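Local structure of adhesion G-protein coupled receptor G6 (6V55) at residues A[585-590]-A[675-680]; A[592-595]-A[600-603]; A[618-623]-A[656-661]. The protein probably acts as an adhesion G-protein coupled receptor in myelination, with a large calcium-binding extracellular region that includes a GAIN domain. All blocks are in the same frame, centred on the assembly; numbering follows the deposited sequence.

Contact 1: residues A[585-590]-A[675-680]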
loop_
_atom_site.group_PDB
_atom_site.type_symbol
_atom_site.label_atom_id
_atom_site.label_comp_id
_atom_site.label_asym_id
_atom_site.label_seq_id
_atom_site.Cartn_x
_atom_site.Cartn_y
_atom_site.Cartn_z
ATOM N N LYS A 585 29.445 21.853 20.406
ATOM C CA LYS A 585 29.354 22.304 21.788
ATOM C C LYS A 585 28.321 21.501 22.574
ATOM O O LYS A 585 28.530 21.258 23.769
ATOM C CB LYS A 585 29.068 23.814 21.829
ATOM C CG LYS A 585 30.278 24.705 21.548
ATOM C CD LYS A 585 29.867 26.141 21.285
ATOM C CE LYS A 585 30.988 27.126 21.616
ATOM N NZ LYS A 585 30.521 28.550 21.614
ATOM N N ALA A 586 27.259 21.002 21.914
ATOM C CA ALA A 586 26.260 20.176 22.605
ATOM C C ALA A 586 26.757 18.771 22.920
ATOM O O ALA A 586 26.388 18.213 23.963
ATOM C CB ALA A 586 24.983 20.052 21.779
ATOM N N VAL A 587 27.544 18.171 22.020
ATOM C CA VAL A 587 28.197 16.893 22.306
ATOM C C VAL A 587 29.204 17.044 23.448
ATOM O O VAL A 587 29.311 16.165 24.316
ATOM C CB VAL A 587 28.843 16.356 21.014
ATOM C CG1 VAL A 587 29.786 15.216 21.261
ATOM C CG2 VAL A 587 27.788 15.857 20.137
ATOM N N ASP A 588 29.901 18.190 23.502
ATOM C CA ASP A 588 30.925 18.432 24.520
ATOM C C ASP A 588 30.320 18.528 25.913
ATOM O O ASP A 588 30.865 17.974 26.877
ATOM C CB ASP A 588 31.692 19.727 24.214
ATOM C CG ASP A 588 32.677 19.598 23.041
ATOM O OD1 ASP A 588 33.226 20.661 22.648
ATOM O OD2 ASP A 588 32.873 18.472 22.501
ATOM N N GLU A 589 29.170 19.175 26.024
ATOM C CA GLU A 589 28.536 19.325 27.322
ATOM C C GLU A 589 27.754 18.096 27.730
ATOM O O GLU A 589 27.569 17.895 28.933
ATOM C CB GLU A 589 27.605 20.530 27.327
ATOM C CG GLU A 589 27.519 21.192 28.684
ATOM C CD GLU A 589 26.162 21.755 28.915
ATOM O OE1 GLU A 589 25.407 21.832 27.915
ATOM O OE2 GLU A 589 25.867 22.132 30.074
ATOM N N LEU A 590 27.278 17.303 26.755
ATOM C CA LEU A 590 26.655 16.007 27.038
ATOM C C LEU A 590 27.625 15.084 27.754
ATOM O O LEU A 590 27.263 14.440 28.744
ATOM C CB LEU A 590 26.174 15.368 25.734
ATOM C CG LEU A 590 25.670 13.934 25.703
ATOM C CD1 LEU A 590 24.191 13.981 25.867
ATOM C CD2 LEU A 590 25.966 13.268 24.371
ATOM N N MET A 675 36.253 11.194 22.606
ATOM C CA MET A 675 35.347 11.200 21.456
ATOM C C MET A 675 36.131 10.883 20.191
ATOM O O MET A 675 37.251 11.373 20.005
ATOM C CB MET A 675 34.650 12.557 21.268
ATOM C CG MET A 675 34.046 13.131 22.527
ATOM S SD MET A 675 33.317 14.745 22.348
ATOM C CE MET A 675 34.064 15.498 23.797
ATOM N N PHE A 676 35.549 10.066 19.321
ATOM C CA PHE A 676 36.125 9.787 18.011
ATOM C C PHE A 676 35.108 10.203 16.961
ATOM O O PHE A 676 33.973 9.709 16.966
ATOM C CB PHE A 676 36.494 8.305 17.878
ATOM C CG PHE A 676 36.975 7.912 16.510
ATOM C CD1 PHE A 676 36.119 7.271 15.604
ATOM C CD2 PHE A 676 38.284 8.161 16.136
ATOM C CE1 PHE A 676 36.562 6.918 14.341
ATOM C CE2 PHE A 676 38.746 7.800 14.879
ATOM C CZ PHE A 676 37.883 7.186 13.976
ATOM N N PHE A 677 35.505 11.100 16.063
ATOM C CA PHE A 677 34.629 11.562 14.991
ATOM C C PHE A 677 35.021 10.838 13.707
ATOM O O PHE A 677 36.097 11.076 13.151
ATOM C CB PHE A 677 34.717 13.076 14.826
ATOM C CG PHE A 677 34.030 13.851 15.919
ATOM C CD1 PHE A 677 34.688 14.137 17.115
ATOM C CD2 PHE A 677 32.724 14.308 15.746
ATOM C CE1 PHE A 677 34.058 14.855 18.123
ATOM C CE2 PHE A 677 32.082 15.040 16.752
ATOM C CZ PHE A 677 32.759 15.313 17.936
ATOM N N GLY A 678 34.163 9.929 13.250
ATOM C CA GLY A 678 34.443 9.229 12.010
ATOM C C GLY A 678 34.321 10.093 10.775
ATOM O O GLY A 678 34.956 9.795 9.760
ATOM N N ARG A 679 33.526 11.160 10.842
ATOM C CA ARG A 679 33.292 12.048 9.718
ATOM C C ARG A 679 33.756 13.452 10.085
ATOM O O ARG A 679 33.787 13.826 11.264
ATOM C CB ARG A 679 31.816 12.026 9.317
ATOM C CG ARG A 679 31.411 10.682 8.724
ATOM C CD ARG A 679 30.241 10.804 7.773
ATOM N NE ARG A 679 30.550 11.720 6.685
ATOM C CZ ARG A 679 31.011 11.341 5.498
ATOM N NH1 ARG A 679 31.196 10.048 5.243
ATOM N NH2 ARG A 679 31.279 12.259 4.571
ATOM N N THR A 680 34.156 14.227 9.078
ATOM C CA THR A 680 34.866 15.475 9.337
ATOM C C THR A 680 34.066 16.720 8.995
ATOM O O THR A 680 34.626 17.817 9.026
ATOM C CB THR A 680 36.193 15.520 8.572
ATOM O OG1 THR A 680 35.951 15.886 7.205
ATOM C CG2 THR A 680 36.916 14.177 8.637
#

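Contact 2: residues A[592-595]-A[600-603]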
loop_
_atom_site.group_PDB
_atom_site.type_symbol
_atom_site.label_atom_id
_atom_site.label_comp_id
_atom_site.label_asym_id
_atom_site.label_seq_id
_atom_site.Cartn_x
_atom_site.Cartn_y
_atom_site.Cartn_z
ATOM N N GLN A 592 30.227 16.070 29.556
ATOM C CA GLN A 592 30.488 16.584 30.898
ATOM C C GLN A 592 29.394 16.184 31.883
ATOM O O GLN A 592 29.685 15.916 33.052
ATOM C CB GLN A 592 30.611 18.107 30.862
ATOM C CG GLN A 592 31.751 18.622 30.003
ATOM C CD GLN A 592 33.107 18.298 30.590
ATOM O OE1 GLN A 592 33.271 18.252 31.818
ATOM N NE2 GLN A 592 34.091 18.059 29.718
ATOM N N LYS A 593 28.155 16.068 31.416
ATOM C CA LYS A 593 27.000 15.944 32.286
ATOM C C LYS A 593 26.511 14.524 32.441
ATOM O O LYS A 593 25.524 14.310 33.157
ATOM C CB LYS A 593 25.830 16.769 31.745
ATOM C CG LYS A 593 26.030 18.250 31.807
ATOM C CD LYS A 593 24.847 18.929 32.406
ATOM C CE LYS A 593 23.611 18.621 31.640
ATOM N NZ LYS A 593 22.889 19.884 31.392
ATOM N N ILE A 594 27.107 13.569 31.741
ATOM C CA ILE A 594 26.523 12.235 31.691
ATOM C C ILE A 594 26.768 11.532 33.023
ATOM O O ILE A 594 27.848 11.650 33.618
ATOM C CB ILE A 594 27.057 11.439 30.484
ATOM C CG1 ILE A 594 26.464 10.060 30.454
ATOM C CG2 ILE A 594 28.563 11.274 30.470
ATOM C CD1 ILE A 594 26.434 9.568 29.134
ATOM N N GLU A 595 25.710 10.933 33.570
ATOM C CA GLU A 595 25.798 10.129 34.777
ATOM C C GLU A 595 25.927 8.666 34.371
ATOM O O GLU A 595 25.150 8.185 33.542
ATOM C CB GLU A 595 24.570 10.352 35.660
ATOM C CG GLU A 595 24.452 11.762 36.256
ATOM C CD GLU A 595 23.026 12.322 36.196
ATOM O OE1 GLU A 595 22.858 13.492 35.769
ATOM O OE2 GLU A 595 22.072 11.589 36.559
ATOM N N SER A 600 33.462 2.576 33.334
ATOM C CA SER A 600 33.434 3.349 32.095
ATOM C C SER A 600 32.101 3.152 31.384
ATOM O O SER A 600 31.386 2.175 31.628
ATOM C CB SER A 600 34.584 2.968 31.151
ATOM O OG SER A 600 34.342 1.726 30.553
ATOM N N LEU A 601 31.774 4.098 30.498
ATOM C CA LEU A 601 30.561 4.034 29.684
ATOM C C LEU A 601 30.884 4.503 28.275
ATOM O O LEU A 601 31.469 5.568 28.096
ATOM C CB LEU A 601 29.438 4.894 30.275
ATOM C CG LEU A 601 28.192 5.026 29.380
ATOM C CD1 LEU A 601 27.532 3.672 29.129
ATOM C CD2 LEU A 601 27.161 5.990 29.904
ATOM N N THR A 602 30.493 3.730 27.278
ATOM C CA THR A 602 30.737 4.070 25.885
ATOM C C THR A 602 29.407 4.195 25.149
ATOM O O THR A 602 28.517 3.356 25.321
ATOM C CB THR A 602 31.613 3.004 25.252
ATOM O OG1 THR A 602 32.719 2.710 26.123
ATOM C CG2 THR A 602 32.147 3.466 23.972
ATOM N N ILE A 603 29.246 5.257 24.357
ATOM C CA ILE A 603 28.039 5.458 23.557
ATOM C C ILE A 603 28.432 5.512 22.089
ATOM O O ILE A 603 29.124 6.439 21.662
ATOM C CB ILE A 603 27.276 6.726 23.948
ATOM C CG1 ILE A 603 26.745 6.612 25.365
ATOM C CG2 ILE A 603 26.115 6.877 23.038
ATOM C CD1 ILE A 603 27.415 7.535 26.232
#

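Contact 3: residues A[618-623]-A[656-661]. With NAG (2-acetamido-2-deoxy-beta-D-glucopyranose), chain D.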
loop_
_atom_site.group_PDB
_atom_site.type_symbol
_atom_site.label_atom_id
_atom_site.label_comp_id
_atom_site.label_asym_id
_atom_site.label_seq_id
_atom_site.Cartn_x
_atom_site.Cartn_y
_atom_site.Cartn_z
ATOM N N THR A 618 44.613 10.199 42.805
ATOM C CA THR A 618 45.676 9.812 43.731
ATOM C C THR A 618 46.654 8.852 43.066
ATOM O O THR A 618 47.860 9.127 42.981
ATOM C CB THR A 618 45.084 9.173 44.986
ATOM O OG1 THR A 618 44.840 7.785 44.733
ATOM C CG2 THR A 618 43.769 9.864 45.376
ATOM N N ASN A 619 46.147 7.708 42.603
ATOM C CA ASN A 619 46.919 6.835 41.736
ATOM C C ASN A 619 46.528 7.172 40.299
ATOM O O ASN A 619 45.682 6.525 39.681
ATOM C CB ASN A 619 46.666 5.367 42.078
ATOM C CG ASN A 619 47.653 4.391 41.357
ATOM O OD1 ASN A 619 48.381 4.757 40.414
ATOM N ND2 ASN A 619 47.685 3.143 41.832
ATOM N N PHE A 620 47.155 8.202 39.767
ATOM C CA PHE A 620 47.185 8.409 38.327
ATOM C C PHE A 620 48.645 8.281 37.909
ATOM O O PHE A 620 49.472 9.130 38.255
ATOM C CB PHE A 620 46.578 9.752 37.905
ATOM C CG PHE A 620 46.602 9.984 36.395
ATOM C CD1 PHE A 620 45.620 9.428 35.580
ATOM C CD2 PHE A 620 47.632 10.731 35.793
ATOM C CE1 PHE A 620 45.633 9.631 34.190
ATOM C CE2 PHE A 620 47.671 10.920 34.404
ATOM C CZ PHE A 620 46.661 10.372 33.602
ATOM N N ASN A 621 48.956 7.217 37.170
ATOM C CA ASN A 621 50.296 6.991 36.642
ATOM C C ASN A 621 50.338 7.135 35.126
ATOM O O ASN A 621 51.312 6.728 34.492
ATOM C CB ASN A 621 50.801 5.608 37.071
ATOM C CG ASN A 621 52.327 5.543 37.224
ATOM O OD1 ASN A 621 53.018 6.564 37.134
ATOM N ND2 ASN A 621 52.857 4.331 37.448
ATOM N N GLY A 622 49.306 7.703 34.527
ATOM C CA GLY A 622 49.217 7.794 33.084
ATOM C C GLY A 622 48.095 6.926 32.542
ATOM O O GLY A 622 47.499 6.111 33.248
ATOM N N SER A 623 47.806 7.120 31.251
ATOM C CA SER A 623 46.670 6.454 30.619
ATOM C C SER A 623 46.880 6.422 29.109
ATOM O O SER A 623 47.443 7.364 28.538
ATOM C CB SER A 623 45.348 7.168 30.953
ATOM O OG SER A 623 44.232 6.297 30.863
ATOM N N THR A 656 52.684 12.897 34.225
ATOM C CA THR A 656 52.779 14.243 34.791
ATOM C C THR A 656 51.671 15.170 34.307
ATOM O O THR A 656 51.909 16.379 34.185
ATOM C CB THR A 656 54.141 14.832 34.445
ATOM O OG1 THR A 656 54.298 14.845 33.017
ATOM C CG2 THR A 656 55.248 14.008 35.058
ATOM N N LEU A 657 50.473 14.643 34.004
ATOM C CA LEU A 657 49.408 15.464 33.427
ATOM C C LEU A 657 48.813 16.407 34.466
ATOM O O LEU A 657 48.540 17.576 34.164
ATOM C CB LEU A 657 48.311 14.574 32.822
ATOM C CG LEU A 657 47.027 15.266 32.334
ATOM C CD1 LEU A 657 47.233 15.926 30.985
ATOM C CD2 LEU A 657 45.861 14.327 32.279
ATOM N N LEU A 658 48.663 15.937 35.704
ATOM C CA LEU A 658 48.075 16.734 36.767
ATOM C C LEU A 658 49.118 17.381 37.670
ATOM O O LEU A 658 48.782 17.803 38.781
ATOM C CB LEU A 658 47.136 15.868 37.595
ATOM C CG LEU A 658 46.300 14.868 36.796
ATOM C CD1 LEU A 658 45.677 13.828 37.731
ATOM C CD2 LEU A 658 45.237 15.598 35.989
ATOM N N GLN A 659 50.368 17.470 37.214
ATOM C CA GLN A 659 51.480 17.860 38.080
ATOM C C GLN A 659 51.457 19.354 38.408
ATOM O O GLN A 659 51.637 19.746 39.569
ATOM C CB GLN A 659 52.800 17.457 37.412
ATOM C CG GLN A 659 54.030 18.297 37.755
ATOM C CD GLN A 659 55.230 17.964 36.867
ATOM O OE1 GLN A 659 55.729 16.838 36.887
ATOM N NE2 GLN A 659 55.707 18.948 36.100
ATOM N N ASN A 660 51.204 20.205 37.408
ATOM C CA ASN A 660 51.174 21.649 37.620
ATOM C C ASN A 660 49.771 22.172 37.884
ATOM O O ASN A 660 49.484 23.340 37.575
ATOM C CB ASN A 660 51.795 22.383 36.428
ATOM C CG ASN A 660 53.244 22.006 36.195
ATOM O OD1 ASN A 660 53.535 21.119 35.400
ATOM N ND2 ASN A 660 54.159 22.679 36.881
ATOM N N LEU A 661 48.888 21.347 38.437
ATOM C CA LEU A 661 47.521 21.755 38.729
ATOM C C LEU A 661 47.402 22.139 40.192
ATOM O O LEU A 661 48.003 21.496 41.056
ATOM C CB LEU A 661 46.525 20.635 38.421
ATOM C CG LEU A 661 46.078 20.433 36.972
ATOM C CD1 LEU A 661 44.883 19.509 36.933
ATOM C CD2 LEU A 661 45.739 21.749 36.315
HETATM C C1 NAG D . 55.560 22.383 36.692
HETATM C C2 NAG D . 56.357 23.615 36.217
HETATM C C3 NAG D . 57.857 23.276 36.084
HETATM C C4 NAG D . 58.405 22.636 37.356
HETATM C C5 NAG D . 57.580 21.407 37.725
HETATM C C6 NAG D . 58.041 20.746 39.009
HETATM C C7 NAG D . 54.877 25.062 34.876
HETATM C C8 NAG D . 54.468 25.471 33.494
HETATM N N2 NAG D . 55.831 24.122 34.957
HETATM O O3 NAG D . 58.595 24.464 35.815
HETATM O O4 NAG D . 59.773 22.273 37.193
HETATM O O5 NAG D . 56.207 21.799 37.901
HETATM O O6 NAG D . 57.185 20.989 40.119
HETATM O O7 NAG D . 54.351 25.543 35.876
#

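Contact 1: residues A[585-590]-A[675-680]
Val-587 and Met-675 make the main hydrophobic touch between helix 573-593 and strand 671-677. CG1 of Val-587 lies 3.7 Å from SD of Met-675. The valine and methionine lie alongside each other, pointing opposite ways. With chi1 at 167°, the CG1 branch of Val-587 stands across from its own amide nitrogen. This turns that branch to the sulfur, and CG1 also meets CZ of Phe-677 at 4.5 Å, approaching the ring obliquely. The Met-675 chain bends at chi3 (-133°). The bend brings CE against OD2 of Asp-588. That oxygen sits 3.5 Å from CE and 3.8 Å from SD of Met-675. The methionine runs roughly perpendicular to the aspartate. This is a van der Waals contact of a carboxylate oxygen with a thioether, and no hydrogen bond links the two segments. The other oxygen, OD1 of Asp-588, has its own hydrogen bond, to a polar side chain of the bound peptide. That bond may help to fix the turn of the carboxylate. Val-587 also packs on Ile-565 of helix 555-568, and Met-675 on Val-610 of strand 608-614. The Phe-677 ring meets Phe-683 edge-to-face. The axes of 585-590 and 675-677 come within 11.6 Å of each other and run close to antiparallel, at 154°, so side chains alone bridge the gap. Such packing of a helix on a β-sheet is what joins the helical subdomain to the β-sandwich in the GAIN domain of adhesion receptors.

Contact 2: residues A[592-595]-A[600-603]
Ile-594, on the way from the long helix 573-593 to strand 600-603, packs against Leu-601 and Ile-603. This is a helix-to-strand connection of the GAIN domain, with the chain passing from the helices to the β-sandwich. Ile-594 is the single residue of 592-595 that meets the strand in side-chain contact. Its CG1 stands anti to the backbone N (chi1 179°), and chi2 is also extended, so CD1 is carried out to the strand. Segment 600-603 is an edge strand within this chain, and it pairs antiparallel with strand 608-614. Ser-600 begins it, and the alternate residues Ser-600 and Thr-602 both meet Phe-640. Leu-601 follows and points the base of its side chain toward Ile-594. Its CD2 methyl makes the touch. CD2 of Leu-601 lies 3.7 Å from CD1 of Ile-594 and 4.2 Å from its CG1, and the two side chains cross obliquely. After Thr-602, Ile-603 again turns to Ile-594, so every second residue of the strand serves the contact. The three side chains also pack on neighbouring elements: Leu-601 on Ala-555, Ile-594 on Ala-558 and Ile-603 on Val-562 of helix 555-568, and both Ile-594 and Leu-601 on Val-612 of strand 608-614. All the touches between the segments are therefore made by methyl and methylene groups. No hydrogen bond joins the two segments. The carbonyl O of Ile-594 is instead bonded to NH2 of Arg-671. The last touch is tip to tip: CD1 of Ile-594 stops 3.7 Å from CD1 of Ile-603.

Contact 3: residues A[618-623]-A[656-661]
The contact joins two loops of the GAIN β-sandwich beside an N-glycosylation site. Phe-620 carries it; chi1 near 180° throws the ring away from its own amide nitrogen and across to the other loop. Its CE2 lies 4.0 Å from CB of Leu-657, and its CD2 lies 4.1 Å from CD1 of Leu-658. Both leucine atoms approach the ring obliquely. The backbone N of Gly-622 sits over the centre of one ring face. Leu-658 also opens a type I β turn that ends at Leu-661 and holds the glycan. ND2 of Asn-660 is bonded covalently to C1 of the sugar. NE2 of Gln-659 donates to OD1 of Asn-660 at 3.1 Å, from above the carbonyl plane, with an N-H...O angle of 146°. NE2 also donates to OE1 of Gln-711. Putting an alanine at Gln-659 would probably leave Asn-660 OD1 and Gln-711 OE1 without this donor and the glycan-bearing amide freer to turn. The loop of Phe-620 runs from strand 608-614 to strand 623-628, and that of the turn from strand 649-653 to helix 663-666. Strands 623-628 and 649-653 are neighbours in one sheet, paired at Ser-623 and Leu-653.

How the contacts relate
All three contacts lie in the GAIN region, on the same side of the chain's centre. Contacts 1 and 2 are close, with centres 13 Å apart. Both use the four-stranded sheet that includes strands 600-603 and 671-677. Both place side chains from the C-terminal part of helix 573-593 and the residues after it on that sheet. Contact 3 is more remote and touches neither; its centre is about 25 Å from that of contact 1 and about 21 Å from that of contact 2. It joins loops leading to and from the other sheet of the sandwich. Along the chain, contact 1 spans both others, and contact 2 closes before contact 3 opens. The helix-sheet packing and the loop contact thus belong to distinct parts of one domain, each near a glycan.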